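Side-chain contacts in soluble lytic murein transglycosylase (Escherichia coli, PDB 1QSA), which cleaves the glycosidic bonds between N-acetylmuramic acid and N-acetylglucosamine in peptidoglycan, leaving a 1,6-anhydro bond on the muramic acid residue: residues V79-L82 with A83-D87; S144-R147 with A148-K151. One frame throughout, in Å; residues are numbered along the deposited sequence.

Both contacts are local and lie where a helix of the all-helical superhelix runs out. Interaction 1 comes first along the chain, at the C-terminal end of helix 69-84, just before helix 88-94. Interaction 2 follows at the end of helix 138-148, in the loop before helix 154-166. Their centres are 22 Å apart and their nearest atoms about 11 Å, so they do not touch. Helix 102-114 links them, because Asn80 and Ala83 pack on it from one contact and Val145 from the other. Both lie on the same side of the chain's centre, away from the predicted active-site residue Glu478. Each ends its helix at a residue with positive phi, Glu86 in interaction 1 and Gly150 in interaction 2.

Interaction 1 of 2, residues V79-L82 with A83-D87; sequences VNEL and ARRED
Glu81 meets Arg84 and Arg85 in a salt-bridge network at the C-terminal end of helix 69-84, where a Schellman motif turns the chain toward helix 88-94. Arg84 grips the carboxylate side-on. Arg84 NE reaches Glu81 OE1 at 2.8 Å, in a nearly straight bond. Arg84 NH2 reaches Glu81 OE2, also at 2.8 Å. The two side chains run alongside each other, with carboxylate and guanidinium nearly coplanar. OE2 takes the NH2 on its syn lone pair. Glu81 CG stands anti to the backbone N (chi1 167°), and a bend at chi2 brings the carboxylate back beside the two arginines.

Arg85 comes to the same oxygen from the anti side. The Arg85 guanidinium plane is turned 70° from the carboxylate plane. Arg85 NE lies 2.8 Å from Glu81 OE2. OE2 therefore has two donors, which should help fix the rotation of the carboxylate. The two positive groups probably stabilise its negative charge. The far end of Arg85 is held by the backbone oxygen of Gln53.

Glu86 has positive phi, and Glu86 N bonds back to Ala83 O at 2.9 Å. The Asp87 N then closes the motif on Leu82 O at 3.0 Å. The Asp87 carboxylate N-caps the next helix through Gly90 N. Leu82 and Val79 pack on Phe94 of that helix, while Asn80 OD1 is bonded to Asn107 ND2. Beside the turn, Leu82 CD2 lies 3.8 Å from Asp87 OD2.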
loop_
_atom_site.group_PDB
_atom_site.type_symbol
_atom_site.label_atom_id
_atom_site.label_comp_id
_atom_site.label_asym_id
_atom_site.label_seq_id
_atom_site.Cartn_x
_atom_site.Cartn_y
_atom_site.Cartn_z
ATOM N N VAL A 79 14.468 24.366 -5.441
ATOM C CA VAL A 79 15.152 24.604 -4.167
ATOM C C VAL A 79 16.414 23.745 -4.176
ATOM O O VAL A 79 17.503 24.212 -3.829
ATOM C CB VAL A 79 14.259 24.230 -2.967
ATOM C CG1 VAL A 79 15.115 23.943 -1.718
ATOM C CG2 VAL A 79 13.318 25.377 -2.658
ATOM N N ASN A 80 16.283 22.503 -4.634
ATOM C CA ASN A 80 17.434 21.607 -4.700
ATOM C C ASN A 80 18.478 22.129 -5.716
ATOM O O ASN A 80 19.689 21.992 -5.498
ATOM C CB ASN A 80 16.984 20.170 -5.004
ATOM C CG ASN A 80 16.162 19.575 -3.871
ATOM O OD1 ASN A 80 16.274 20.008 -2.734
ATOM N ND2 ASN A 80 15.311 18.603 -4.184
ATOM N N GLU A 81 18.020 22.748 -6.806
ATOM C CA GLU A 81 18.940 23.309 -7.805
ATOM C C GLU A 81 19.712 24.487 -7.210
ATOM O O GLU A 81 20.927 24.591 -7.382
ATOM C CB GLU A 81 18.186 23.741 -9.075
ATOM C CG GLU A 81 18.985 24.622 -10.071
ATOM C CD GLU A 81 20.327 24.023 -10.519
ATOM O OE1 GLU A 81 20.521 22.786 -10.449
ATOM O OE2 GLU A 81 21.194 24.807 -10.957
ATOM N N LEU A 82 19.015 25.358 -6.481
ATOM C CA LEU A 82 19.673 26.502 -5.852
ATOM C C LEU A 82 20.682 25.996 -4.817
ATOM O O LEU A 82 21.756 26.570 -4.667
ATOM C CB LEU A 82 18.645 27.465 -5.242
ATOM C CG LEU A 82 17.800 28.190 -6.302
ATOM C CD1 LEU A 82 16.661 28.920 -5.625
ATOM C CD2 LEU A 82 18.652 29.159 -7.118
ATOM N N ALA A 83 20.369 24.877 -4.159
ATOM C CA ALA A 83 21.300 24.298 -3.185
ATOM C C ALA A 83 22.539 23.787 -3.930
ATOM O O ALA A 83 23.673 23.966 -3.469
ATOM C CB ALA A 83 20.628 23.160 -2.402
ATOM N N ARG A 84 22.335 23.203 -5.112
ATOM C CA ARG A 84 23.449 22.696 -5.918
ATOM C C ARG A 84 24.390 23.846 -6.306
ATOM O O ARG A 84 25.610 23.661 -6.358
ATOM C CB ARG A 84 22.944 22.012 -7.183
ATOM C CG ARG A 84 24.039 21.326 -7.992
ATOM C CD ARG A 84 23.539 20.985 -9.402
ATOM N NE ARG A 84 23.280 22.193 -10.194
ATOM C CZ ARG A 84 24.213 22.951 -10.768
ATOM N NH1 ARG A 84 25.499 22.614 -10.701
ATOM N NH2 ARG A 84 23.863 24.033 -11.447
ATOM N N ARG A 85 23.824 25.025 -6.584
ATOM C CA ARG A 85 24.611 26.214 -6.934
ATOM C C ARG A 85 25.235 26.856 -5.698
ATOM O O ARG A 85 26.014 27.810 -5.818
ATOM C CB ARG A 85 23.724 27.286 -7.555
ATOM C CG ARG A 85 22.989 26.876 -8.817
ATOM C CD ARG A 85 22.076 28.003 -9.248
ATOM N NE ARG A 85 21.187 27.555 -10.318
ATOM C CZ ARG A 85 20.334 28.340 -10.972
ATOM N NH1 ARG A 85 20.229 29.623 -10.662
ATOM N NH2 ARG A 85 19.569 27.827 -11.925
ATOM N N GLU A 86 24.860 26.357 -4.518
ATOM C CA GLU A 86 25.304 26.903 -3.225
ATOM C C GLU A 86 24.815 28.352 -3.050
ATOM O O GLU A 86 25.428 29.177 -2.360
ATOM C CB GLU A 86 26.826 26.788 -3.054
ATOM C CG GLU A 86 27.295 25.338 -2.977
ATOM C CD GLU A 86 28.788 25.205 -2.743
ATOM O OE1 GLU A 86 29.298 25.801 -1.778
ATOM O OE2 GLU A 86 29.452 24.490 -3.519
ATOM N N ASP A 87 23.685 28.645 -3.689
ATOM C CA ASP A 87 23.058 29.957 -3.633
ATOM C C ASP A 87 22.069 29.933 -2.464
ATOM O O ASP A 87 20.843 29.887 -2.651
ATOM C CB ASP A 87 22.350 30.237 -4.975
ATOM C CG ASP A 87 21.728 31.616 -5.040
ATOM O OD1 ASP A 87 21.951 32.436 -4.129
ATOM O OD2 ASP A 87 20.992 31.879 -6.017
#

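Interaction 2 of 2, residues S144-R147 with A148-K151; sequences SVWR and ASGK. With SO4 (sulfate ion), chain M.
Ser149 OG donates a short hydrogen bond of 2.6 Å to Trp146 O, one turn back in helix 138-148. With chi1 at 76°, OG sits between the backbone N and the carbonyl carbon of its own residue. Ser149 OG also accepts from Lys151 N at 3.0 Å, which makes an ST turn. The hydroxyl thus ties the last helical turn to the loop. Trp146 O takes a second bond, from Ser149 N at 3.3 Å, but this donor stands above the carbonyl plane. Gly150 N bonds to Arg147 O at 3.2 Å, and the positive phi of Gly150 takes the chain out of the helix.

A water extends this link. It accepts from Trp146 NE1 at 3.0 Å, in the plane of the indole, and donates to Lys151 O. Arg147 is fully extended, which carries its guanidinium out to a sulfate, probably from the crystallisation liquor. Arg147 NH2 donates a hydrogen bond to sulfate O3 at 2.9 Å, at the edge of the guanidinium. Arg147 NH1 is held by Gln179 O, and Ala182 N also binds the sulfate.

Packing surrounds these bonds. The buried Trp146 ring meets Trp129 edge-to-face and also touches the ring of Trp122. Ser149 and Lys151 rest on Trp122 too. The turn thus lies against helix 118-129, while Val145 reaches Tyr110 and Trp113 of helix 102-114.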
loop_
_atom_site.group_PDB
_atom_site.type_symbol
_atom_site.label_atom_id
_atom_site.label_comp_id
_atom_site.label_asym_id
_atom_site.label_seq_id
_atom_site.Cartn_x
_atom_site.Cartn_y
_atom_site.Cartn_z
ATOM N N SER A 144 25.582 17.387 10.068
ATOM C CA SER A 144 26.990 17.604 10.404
ATOM C C SER A 144 27.206 18.955 11.087
ATOM O O SER A 144 27.814 19.014 12.159
ATOM C CB SER A 144 27.856 17.507 9.148
ATOM O OG SER A 144 29.225 17.616 9.487
ATOM N N VAL A 145 26.708 20.042 10.493
ATOM C CA VAL A 145 26.892 21.364 11.113
ATOM C C VAL A 145 26.094 21.493 12.407
ATOM O O VAL A 145 26.531 22.167 13.352
ATOM C CB VAL A 145 26.589 22.560 10.137
ATOM C CG1 VAL A 145 27.563 22.535 8.956
ATOM C CG2 VAL A 145 25.140 22.545 9.651
ATOM N N TRP A 146 24.948 20.813 12.470
ATOM C CA TRP A 146 24.097 20.829 13.655
ATOM C C TRP A 146 24.883 20.246 14.823
ATOM O O TRP A 146 24.954 20.849 15.898
ATOM C CB TRP A 146 22.823 20.018 13.403
ATOM C CG TRP A 146 21.908 19.838 14.584
ATOM C CD1 TRP A 146 21.649 20.734 15.590
ATOM C CD2 TRP A 146 21.107 18.682 14.863
ATOM N NE1 TRP A 146 20.735 20.206 16.472
ATOM C CE2 TRP A 146 20.385 18.948 16.049
ATOM C CE3 TRP A 146 20.927 17.448 14.219
ATOM C CZ2 TRP A 146 19.492 18.025 16.606
ATOM C CZ3 TRP A 146 20.041 16.532 14.772
ATOM C CH2 TRP A 146 19.333 16.828 15.956
ATOM N N ARG A 147 25.500 19.092 14.600
ATOM C CA ARG A 147 26.296 18.458 15.640
ATOM C C ARG A 147 27.532 19.312 15.982
ATOM O O ARG A 147 27.885 19.462 17.148
ATOM C CB ARG A 147 26.727 17.051 15.205
ATOM C CG ARG A 147 27.574 16.318 16.244
ATOM C CD ARG A 147 27.855 14.888 15.809
ATOM N NE ARG A 147 28.652 14.171 16.807
ATOM C CZ ARG A 147 28.948 12.876 16.745
ATOM N NH1 ARG A 147 28.503 12.122 15.743
ATOM N NH2 ARG A 147 29.688 12.325 17.701
ATOM N N ALA A 148 28.155 19.903 14.970
ATOM C CA ALA A 148 29.342 20.729 15.176
ATOM C C ALA A 148 29.072 21.988 16.004
ATOM O O ALA A 148 29.990 22.522 16.627
ATOM C CB ALA A 148 29.964 21.107 13.835
ATOM N N SER A 149 27.817 22.429 16.036
ATOM C CA SER A 149 27.423 23.630 16.775
ATOM C C SER A 149 27.377 23.443 18.288
ATOM O O SER A 149 27.355 24.425 19.032
ATOM C CB SER A 149 26.034 24.086 16.334
ATOM O OG SER A 149 25.046 23.246 16.906
ATOM N N GLY A 150 27.280 22.186 18.725
ATOM C CA GLY A 150 27.193 21.878 20.140
ATOM C C GLY A 150 25.752 21.888 20.611
ATOM O O GLY A 150 25.474 21.634 21.786
ATOM N N LYS A 151 24.825 22.170 19.695
ATOM C CA LYS A 151 23.409 22.245 20.044
ATOM C C LYS A 151 22.633 20.945 19.866
ATOM O O LYS A 151 21.429 20.909 20.118
ATOM C CB LYS A 151 22.717 23.365 19.258
ATOM C CG LYS A 151 23.307 24.776 19.457
ATOM C CD LYS A 151 23.299 25.205 20.910
ATOM C CE LYS A 151 23.461 26.728 21.029
ATOM N NZ LYS A 151 24.637 27.220 20.267
HETATM S S SO4 M . 31.609 14.214 20.683
HETATM O O1 SO4 M . 30.538 14.388 21.685
HETATM O O2 SO4 M . 32.261 12.905 20.875
HETATM O O3 SO4 M . 31.039 14.299 19.322
HETATM O O4 SO4 M . 32.618 15.281 20.852
HETATM O O HOH W 1 18.952 21.245 18.695
#